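Local coordinates for extracellular solute-binding protein, family 7 (PDB 4PET) that binds pyruvate together with a calcium ion and probably delivers it, as a periplasmic receptor, to a TRAP-type membrane transporter, at residues L210-G214 with P215-L219; K255-Q258 with K259-T262; E327-K330 with S331-D334. All blocks are in the same frame, centred on the assembly; numbering follows the deposited sequence.

Contact 1 of 3, residues L210-G214 with P215-L219; sequences LEWVG and PSLDL. With CA (calcium ion), chain E; PYR (pyruvic acid), chain D.
D218 reaches back to the backbone of V213 and G214 and holds closed a tight loop that follows strand 209-210 in this TRAP-type solute-binding fold. Its OD1 accepts two N-H groups: V213 N at 3.1 Å, met on the syn lone pair, and G214 N at 3.0 Å, which comes from above the carboxylate plane, 54° out of it. The G214 carbonyl answers with two bonds of its own. D218 N lies 2.7 Å from G214 O, nearly along the C=O axis, whereas L217 N stands above the carbonyl plane. OD2 of D218 is held by W157 NE1 and by a water that bridges to W212 N, so both carboxylate oxygens are engaged. The backbone conformation of G214 would jam a CB against the preceding carbonyl O, which calls for glycine, and P215 turns the chain immediately after it. Just upstream the same loop builds the ligand site: E211 binds calcium through both carboxylate oxygens and W212 through its carbonyl O at 2.4 Å, with Q153 and E236 completing the protein ligands. Pyruvate chelates the ion through O and O3 and lies over one face of the W212 indole. CG of W212 is anti to its backbone N (chi1 174°), which carries the ring back beside the 215-219 turn. There D218 OD1 comes near the indole edge, and L217 CB lies in plane with it. V213 packs against the turn, its CG2 4.0 Å from L217 CD1 and its CG1 3.6 Å from S216 OG.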
loop_
_atom_site.group_PDB
_atom_site.type_symbol
_atom_site.label_atom_id
_atom_site.label_comp_id
_atom_site.label_asym_id
_atom_site.label_seq_id
_atom_site.Cartn_x
_atom_site.Cartn_y
_atom_site.Cartn_z
ATOM N N LEU A 210 -17.717 4.300 21.055
ATOM C CA LEU A 210 -16.396 3.729 20.892
ATOM C C LEU A 210 -16.037 3.780 19.437
ATOM O O LEU A 210 -16.913 3.906 18.568
ATOM C CB LEU A 210 -16.343 2.276 21.392
ATOM C CG LEU A 210 -17.226 1.218 20.704
ATOM C CD1 LEU A 210 -16.609 0.690 19.405
ATOM C CD2 LEU A 210 -17.442 0.089 21.678
ATOM N N GLU A 211 -14.752 3.659 19.168
ATOM C CA GLU A 211 -14.323 3.362 17.819
ATOM C C GLU A 211 -13.435 2.139 17.908
ATOM O O GLU A 211 -12.823 1.857 18.960
ATOM C CB GLU A 211 -13.665 4.584 17.165
ATOM C CG GLU A 211 -12.328 5.014 17.713
ATOM C CD GLU A 211 -11.202 4.134 17.173
ATOM O OE1 GLU A 211 -10.440 3.576 17.977
ATOM O OE2 GLU A 211 -11.099 3.971 15.936
ATOM N N TRP A 212 -13.399 1.367 16.835
ATOM C CA TRP A 212 -12.480 0.247 16.773
ATOM C C TRP A 212 -11.658 0.358 15.483
ATOM O O TRP A 212 -10.580 0.952 15.528
ATOM C CB TRP A 212 -13.192 -1.094 16.957
ATOM C CG TRP A 212 -12.306 -2.253 16.753
ATOM C CD1 TRP A 212 -12.420 -3.210 15.784
ATOM C CD2 TRP A 212 -11.131 -2.567 17.490
ATOM N NE1 TRP A 212 -11.388 -4.099 15.874
ATOM C CE2 TRP A 212 -10.573 -3.729 16.916
ATOM C CE3 TRP A 212 -10.488 -1.984 18.593
ATOM C CZ2 TRP A 212 -9.427 -4.333 17.413
ATOM C CZ3 TRP A 212 -9.344 -2.574 19.076
ATOM C CH2 TRP A 212 -8.813 -3.735 18.484
ATOM N N VAL A 213 -12.170 -0.143 14.355
ATOM C CA VAL A 213 -11.449 -0.035 13.085
ATOM C C VAL A 213 -12.302 0.468 11.929
ATOM O O VAL A 213 -12.023 1.508 11.317
ATOM C CB VAL A 213 -10.804 -1.382 12.697
ATOM C CG1 VAL A 213 -10.204 -1.286 11.287
ATOM C CG2 VAL A 213 -9.726 -1.768 13.737
ATOM N N GLY A 214 -13.356 -0.276 11.633
ATOM C CA GLY A 214 -14.127 -0.036 10.433
ATOM C C GLY A 214 -14.849 -1.298 10.020
ATOM O O GLY A 214 -14.929 -2.269 10.778
ATOM N N PRO A 215 -15.381 -1.293 8.796
ATOM C CA PRO A 215 -16.190 -2.410 8.301
ATOM C C PRO A 215 -15.428 -3.721 8.263
ATOM O O PRO A 215 -16.039 -4.796 8.305
ATOM C CB PRO A 215 -16.559 -1.974 6.879
ATOM C CG PRO A 215 -16.432 -0.540 6.855
ATOM C CD PRO A 215 -15.378 -0.152 7.872
ATOM N N SER A 216 -14.103 -3.667 8.170
ATOM C CA SER A 216 -13.346 -4.915 8.090
ATOM C C SER A 216 -13.574 -5.798 9.311
ATOM O O SER A 216 -13.508 -7.027 9.215
ATOM C CB SER A 216 -11.843 -4.661 7.909
ATOM O OG SER A 216 -11.333 -3.787 8.908
ATOM N N LEU A 217 -13.818 -5.167 10.459
ATOM C CA LEU A 217 -13.820 -5.857 11.751
ATOM C C LEU A 217 -14.977 -5.475 12.677
ATOM O O LEU A 217 -15.287 -6.235 13.584
ATOM C CB LEU A 217 -12.504 -5.605 12.501
ATOM C CG LEU A 217 -11.248 -6.212 11.882
ATOM C CD1 LEU A 217 -9.945 -5.602 12.550
ATOM C CD2 LEU A 217 -11.290 -7.729 12.034
ATOM N N ASP A 218 -15.605 -4.317 12.468
ATOM C CA ASP A 218 -16.552 -3.805 13.450
ATOM C C ASP A 218 -17.852 -4.621 13.501
ATOM O O ASP A 218 -18.470 -4.721 14.552
ATOM C CB ASP A 218 -16.924 -2.361 13.154
ATOM C CG ASP A 218 -15.816 -1.375 13.460
ATOM O OD1 ASP A 218 -14.700 -1.798 13.835
ATOM O OD2 ASP A 218 -16.079 -0.161 13.307
ATOM N N LEU A 219 -18.279 -5.213 12.385
ATOM C CA LEU A 219 -19.638 -5.773 12.352
ATOM C C LEU A 219 -19.744 -7.039 13.202
ATOM O O LEU A 219 -20.657 -7.167 13.989
ATOM C CB LEU A 219 -20.104 -6.032 10.909
ATOM C CG LEU A 219 -19.919 -4.797 10.014
ATOM C CD1 LEU A 219 -20.313 -5.114 8.600
ATOM C CD2 LEU A 219 -20.694 -3.614 10.565
HETATM CA CA CA E . -9.072 2.662 16.160
HETATM C C PYR D . -7.419 0.466 17.943
HETATM O O PYR D . -8.321 1.396 18.108
HETATM O OXT PYR D . -6.964 -0.098 19.026
HETATM C CA PYR D . -7.035 0.042 16.653
HETATM O O3 PYR D . -7.340 0.743 15.590
HETATM C CB PYR D . -6.317 -1.256 16.446
HETATM O O HOH W 1 -15.056 1.886 14.642
#

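Contact 2 of 3, residues K255-Q258 with K259-T262; sequences KDLQ and KILT
L257 O accepts the backbone N-H of L261 at 3.0 Å, one of four consecutive i to i+4 bonds in the first turns of the long alpha-helix 255-290. The next carbonyl, Q258 O, takes T262 N at 3.0 Å. K255 O receives K259 N, and D256 O receives I260 N. All four have N-H...O angles between 156° and 165°, as in a regular alpha-helix. At the start of this helix D256 turns its carboxylate back on the chain, where OD1 makes a weak, strongly bent bond with the neighbouring L257 N. OD2 forms a salt bridge with R62, so that one carboxylate joins the helix start to the loop before strand 63-68. The side chains divide by face. L257 and I260 lie side by side and point the same way, meeting where CD2 of L257 is 4.2 Å from CD1 of I260. L257 also rests on Y29 and L261 on W31, both of strand 29-35, while Q258 stretches away from the following turn and bonds through NE2 to Y250 O of helix 247-252. K259 leaves with CG anti to the backbone N (chi1 -168°) and bends at chi2, which leads its amine away from the 255-258 turn. In the second subunit E57 forms a long and weak ion pair with that amine, and M58 packs against I260. CG1 of I260 rests on the carbonyl of the preceding turn, 3.4 Å from D256 O.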
loop_
_atom_site.group_PDB
_atom_site.type_symbol
_atom_site.label_atom_id
_atom_site.label_comp_id
_atom_site.label_asym_id
_atom_site.label_seq_id
_atom_site.Cartn_x
_atom_site.Cartn_y
_atom_site.Cartn_z
ATOM N N LYS A 255 22.559 -14.458 11.737
ATOM C CA LYS A 255 22.226 -13.378 10.824
ATOM C C LYS A 255 21.178 -13.777 9.754
ATOM O O LYS A 255 20.340 -12.964 9.373
ATOM C CB LYS A 255 23.500 -12.853 10.151
ATOM C CG LYS A 255 24.387 -12.063 11.124
ATOM C CD LYS A 255 25.671 -11.486 10.489
ATOM C CE LYS A 255 25.430 -10.250 9.599
ATOM N NZ LYS A 255 24.796 -9.099 10.326
ATOM N N ASP A 256 21.209 -15.015 9.285
ATOM C CA ASP A 256 20.253 -15.408 8.231
ATOM C C ASP A 256 18.844 -15.481 8.820
ATOM O O ASP A 256 17.879 -15.013 8.205
ATOM C CB ASP A 256 20.679 -16.695 7.505
ATOM C CG ASP A 256 20.809 -17.903 8.431
ATOM O OD1 ASP A 256 20.943 -17.696 9.656
ATOM O OD2 ASP A 256 20.840 -19.055 7.919
ATOM N N LEU A 257 18.724 -15.992 10.044
ATOM C CA LEU A 257 17.414 -16.036 10.705
ATOM C C LEU A 257 16.956 -14.634 11.102
ATOM O O LEU A 257 15.768 -14.343 11.043
ATOM C CB LEU A 257 17.408 -16.991 11.898
ATOM C CG LEU A 257 17.722 -18.449 11.640
ATOM C CD1 LEU A 257 17.628 -19.251 12.977
ATOM C CD2 LEU A 257 16.772 -19.013 10.575
ATOM N N GLN A 258 17.887 -13.751 11.464
ATOM C CA GLN A 258 17.515 -12.354 11.690
ATOM C C GLN A 258 16.829 -11.754 10.462
ATOM O O GLN A 258 15.817 -11.030 10.573
ATOM C CB GLN A 258 18.732 -11.507 12.023
ATOM C CG GLN A 258 19.378 -11.862 13.354
ATOM C CD GLN A 258 20.607 -11.024 13.669
ATOM O OE1 GLN A 258 21.103 -10.280 12.823
ATOM N NE2 GLN A 258 21.121 -11.163 14.887
ATOM N N LYS A 259 17.411 -11.982 9.292
ATOM C CA LYS A 259 16.847 -11.412 8.072
ATOM C C LYS A 259 15.492 -12.043 7.740
ATOM O O LYS A 259 14.560 -11.362 7.293
ATOM C CB LYS A 259 17.815 -11.598 6.895
ATOM C CG LYS A 259 17.428 -10.797 5.690
ATOM C CD LYS A 259 17.615 -9.318 5.987
ATOM C CE LYS A 259 17.046 -8.464 4.871
ATOM N NZ LYS A 259 17.306 -7.001 5.033
ATOM N N ILE A 260 15.396 -13.348 7.949
ATOM C CA ILE A 260 14.162 -14.063 7.660
ATOM C C ILE A 260 13.032 -13.448 8.501
ATOM O O ILE A 260 11.950 -13.183 8.011
ATOM C CB ILE A 260 14.342 -15.570 7.926
ATOM C CG1 ILE A 260 15.086 -16.194 6.742
ATOM C CG2 ILE A 260 12.993 -16.288 8.153
ATOM C CD1 ILE A 260 15.374 -17.663 6.852
ATOM N N LEU A 261 13.332 -13.217 9.780
ATOM C CA LEU A 261 12.392 -12.648 10.703
ATOM C C LEU A 261 11.973 -11.271 10.207
ATOM O O LEU A 261 10.782 -11.007 10.068
ATOM C CB LEU A 261 13.010 -12.597 12.107
ATOM C CG LEU A 261 12.124 -11.973 13.191
ATOM C CD1 LEU A 261 10.916 -12.887 13.489
ATOM C CD2 LEU A 261 12.906 -11.684 14.441
ATOM N N THR A 262 12.919 -10.377 9.927
ATOM C CA THR A 262 12.533 -9.006 9.560
ATOM C C THR A 262 11.807 -8.933 8.218
ATOM O O THR A 262 10.857 -8.151 8.052
ATOM C CB THR A 262 13.739 -8.041 9.600
ATOM O OG1 THR A 262 14.744 -8.501 8.710
ATOM C CG2 THR A 262 14.319 -8.021 10.965
#

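Contact 3 of 3, residues E327-K330 with S331-D334; sequences EILK and SLND
K330 NZ and D334 OD2 form a salt bridge of 2.7 Å across one turn of helix 323-353, the amine meeting the syn lone pair of the carboxylate oxygen. The lysine starts with CG anti to its backbone N (chi1 175°) and then bends at chi3 and chi4, bringing NZ round to OD2. OD2 also lies 3.4 Å from K330 CG. Beneath the ion pair D334 N bonds to K330 O at 2.9 Å, so the same two residues are joined by backbone and side chain. S331 N, L332 N and N333 N bond likewise to E327 O, I328 O and L329 O. On the apolar side I328 and L332 run side by side in the same direction, CG2 of I328 lying 4.1 Å from CD1 of L332; L329 approaches that same methyl through its CD2. This side packs partly against loop residues F107, F108 and M115 and against V136 of helix 129-137. S331 OG bonds to W123 NE1 of helix 117-126. The K330-D334 pair lies at the surface, K330 exposed and D334 partly so; solvent probably screens the charges, and the bridge probably adds only a modest tie to the turn.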
loop_
_atom_site.group_PDB
_atom_site.type_symbol
_atom_site.label_atom_id
_atom_site.label_comp_id
_atom_site.label_asym_id
_atom_site.label_seq_id
_atom_site.Cartn_x
_atom_site.Cartn_y
_atom_site.Cartn_z
ATOM N N GLU A 327 10.781 16.782 17.102
ATOM C CA GLU A 327 11.448 16.214 15.952
ATOM C C GLU A 327 10.512 15.275 15.224
ATOM O O GLU A 327 10.406 15.301 13.985
ATOM C CB GLU A 327 12.734 15.458 16.331
ATOM C CG GLU A 327 13.485 14.983 15.078
ATOM C CD GLU A 327 14.741 14.140 15.350
ATOM O OE1 GLU A 327 15.167 14.001 16.520
ATOM O OE2 GLU A 327 15.296 13.596 14.367
ATOM N N ILE A 328 9.812 14.445 15.979
ATOM C CA ILE A 328 8.915 13.490 15.339
ATOM C C ILE A 328 7.748 14.211 14.650
ATOM O O ILE A 328 7.439 13.917 13.501
ATOM C CB ILE A 328 8.356 12.468 16.324
ATOM C CG1 ILE A 328 9.484 11.612 16.894
ATOM C CG2 ILE A 328 7.366 11.544 15.590
ATOM C CD1 ILE A 328 9.103 10.852 18.135
ATOM N N LEU A 329 7.104 15.143 15.344
ATOM C CA LEU A 329 5.986 15.873 14.739
ATOM C C LEU A 329 6.409 16.745 13.539
ATOM O O LEU A 329 5.638 16.922 12.600
ATOM C CB LEU A 329 5.249 16.719 15.749
ATOM C CG LEU A 329 4.594 15.905 16.863
ATOM C CD1 LEU A 329 3.944 16.843 17.824
ATOM C CD2 LEU A 329 3.570 14.878 16.306
ATOM N N LYS A 330 7.615 17.296 13.564
ATOM C CA LYS A 330 8.098 18.047 12.416
ATOM C C LYS A 330 8.305 17.148 11.210
ATOM O O LYS A 330 8.022 17.536 10.073
ATOM C CB LYS A 330 9.416 18.751 12.727
ATOM C CG LYS A 330 10.013 19.458 11.499
ATOM C CD LYS A 330 11.405 19.980 11.779
ATOM C CE LYS A 330 11.694 21.290 11.063
ATOM N NZ LYS A 330 11.222 21.317 9.652
ATOM N N SER A 331 8.873 15.978 11.442
ATOM C CA SER A 331 9.074 15.036 10.352
ATOM C C SER A 331 7.734 14.623 9.760
ATOM O O SER A 331 7.591 14.563 8.542
ATOM C CB SER A 331 9.846 13.801 10.821
ATOM O OG SER A 331 9.903 12.842 9.784
ATOM N N LEU A 332 6.756 14.335 10.615
ATOM C CA LEU A 332 5.435 13.922 10.144
ATOM C C LEU A 332 4.736 15.035 9.392
ATOM O O LEU A 332 4.095 14.784 8.374
ATOM C CB LEU A 332 4.540 13.468 11.283
ATOM C CG LEU A 332 4.853 12.109 11.879
ATOM C CD1 LEU A 332 4.064 11.942 13.157
ATOM C CD2 LEU A 332 4.537 10.963 10.881
ATOM N N ASN A 333 4.861 16.256 9.906
ATOM C CA ASN A 333 4.168 17.404 9.352
ATOM C C ASN A 333 4.775 17.798 7.979
ATOM O O ASN A 333 4.064 17.944 6.983
ATOM C CB ASN A 333 4.189 18.561 10.372
ATOM C CG ASN A 333 3.522 19.820 9.846
ATOM O OD1 ASN A 333 4.176 20.849 9.624
ATOM N ND2 ASN A 333 2.212 19.750 9.653
ATOM N N ASP A 334 6.096 17.912 7.926
ATOM C CA ASP A 334 6.774 18.244 6.674
ATOM C C ASP A 334 6.576 17.132 5.666
ATOM O O ASP A 334 6.348 17.409 4.504
ATOM C CB ASP A 334 8.272 18.384 6.877
ATOM C CG ASP A 334 8.637 19.563 7.725
ATOM O OD1 ASP A 334 7.718 20.359 8.042
ATOM O OD2 ASP A 334 9.842 19.665 8.067
#

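From the N terminus the three contacts follow in series, and none nests in or crosses another. Contact 1 comes first and alone closes a loop, in the connection from strand 209-210 to strand 229-231, where the six-stranded sheet borders the calcium and pyruvate site. Contact 2 forms the first turns of helix 255-290, whose later part carries the residues that meet contact 1: A279 and S280 meet S216, and N283 meets P215 and L219. Contact 3 lies on helix 323-353, beside helices 117-126 and 129-137. Centres of contacts 1 and 2 are about 34 Å apart, on opposite sides of the chain's centre, and those of contacts 2 and 3 about 31 Å.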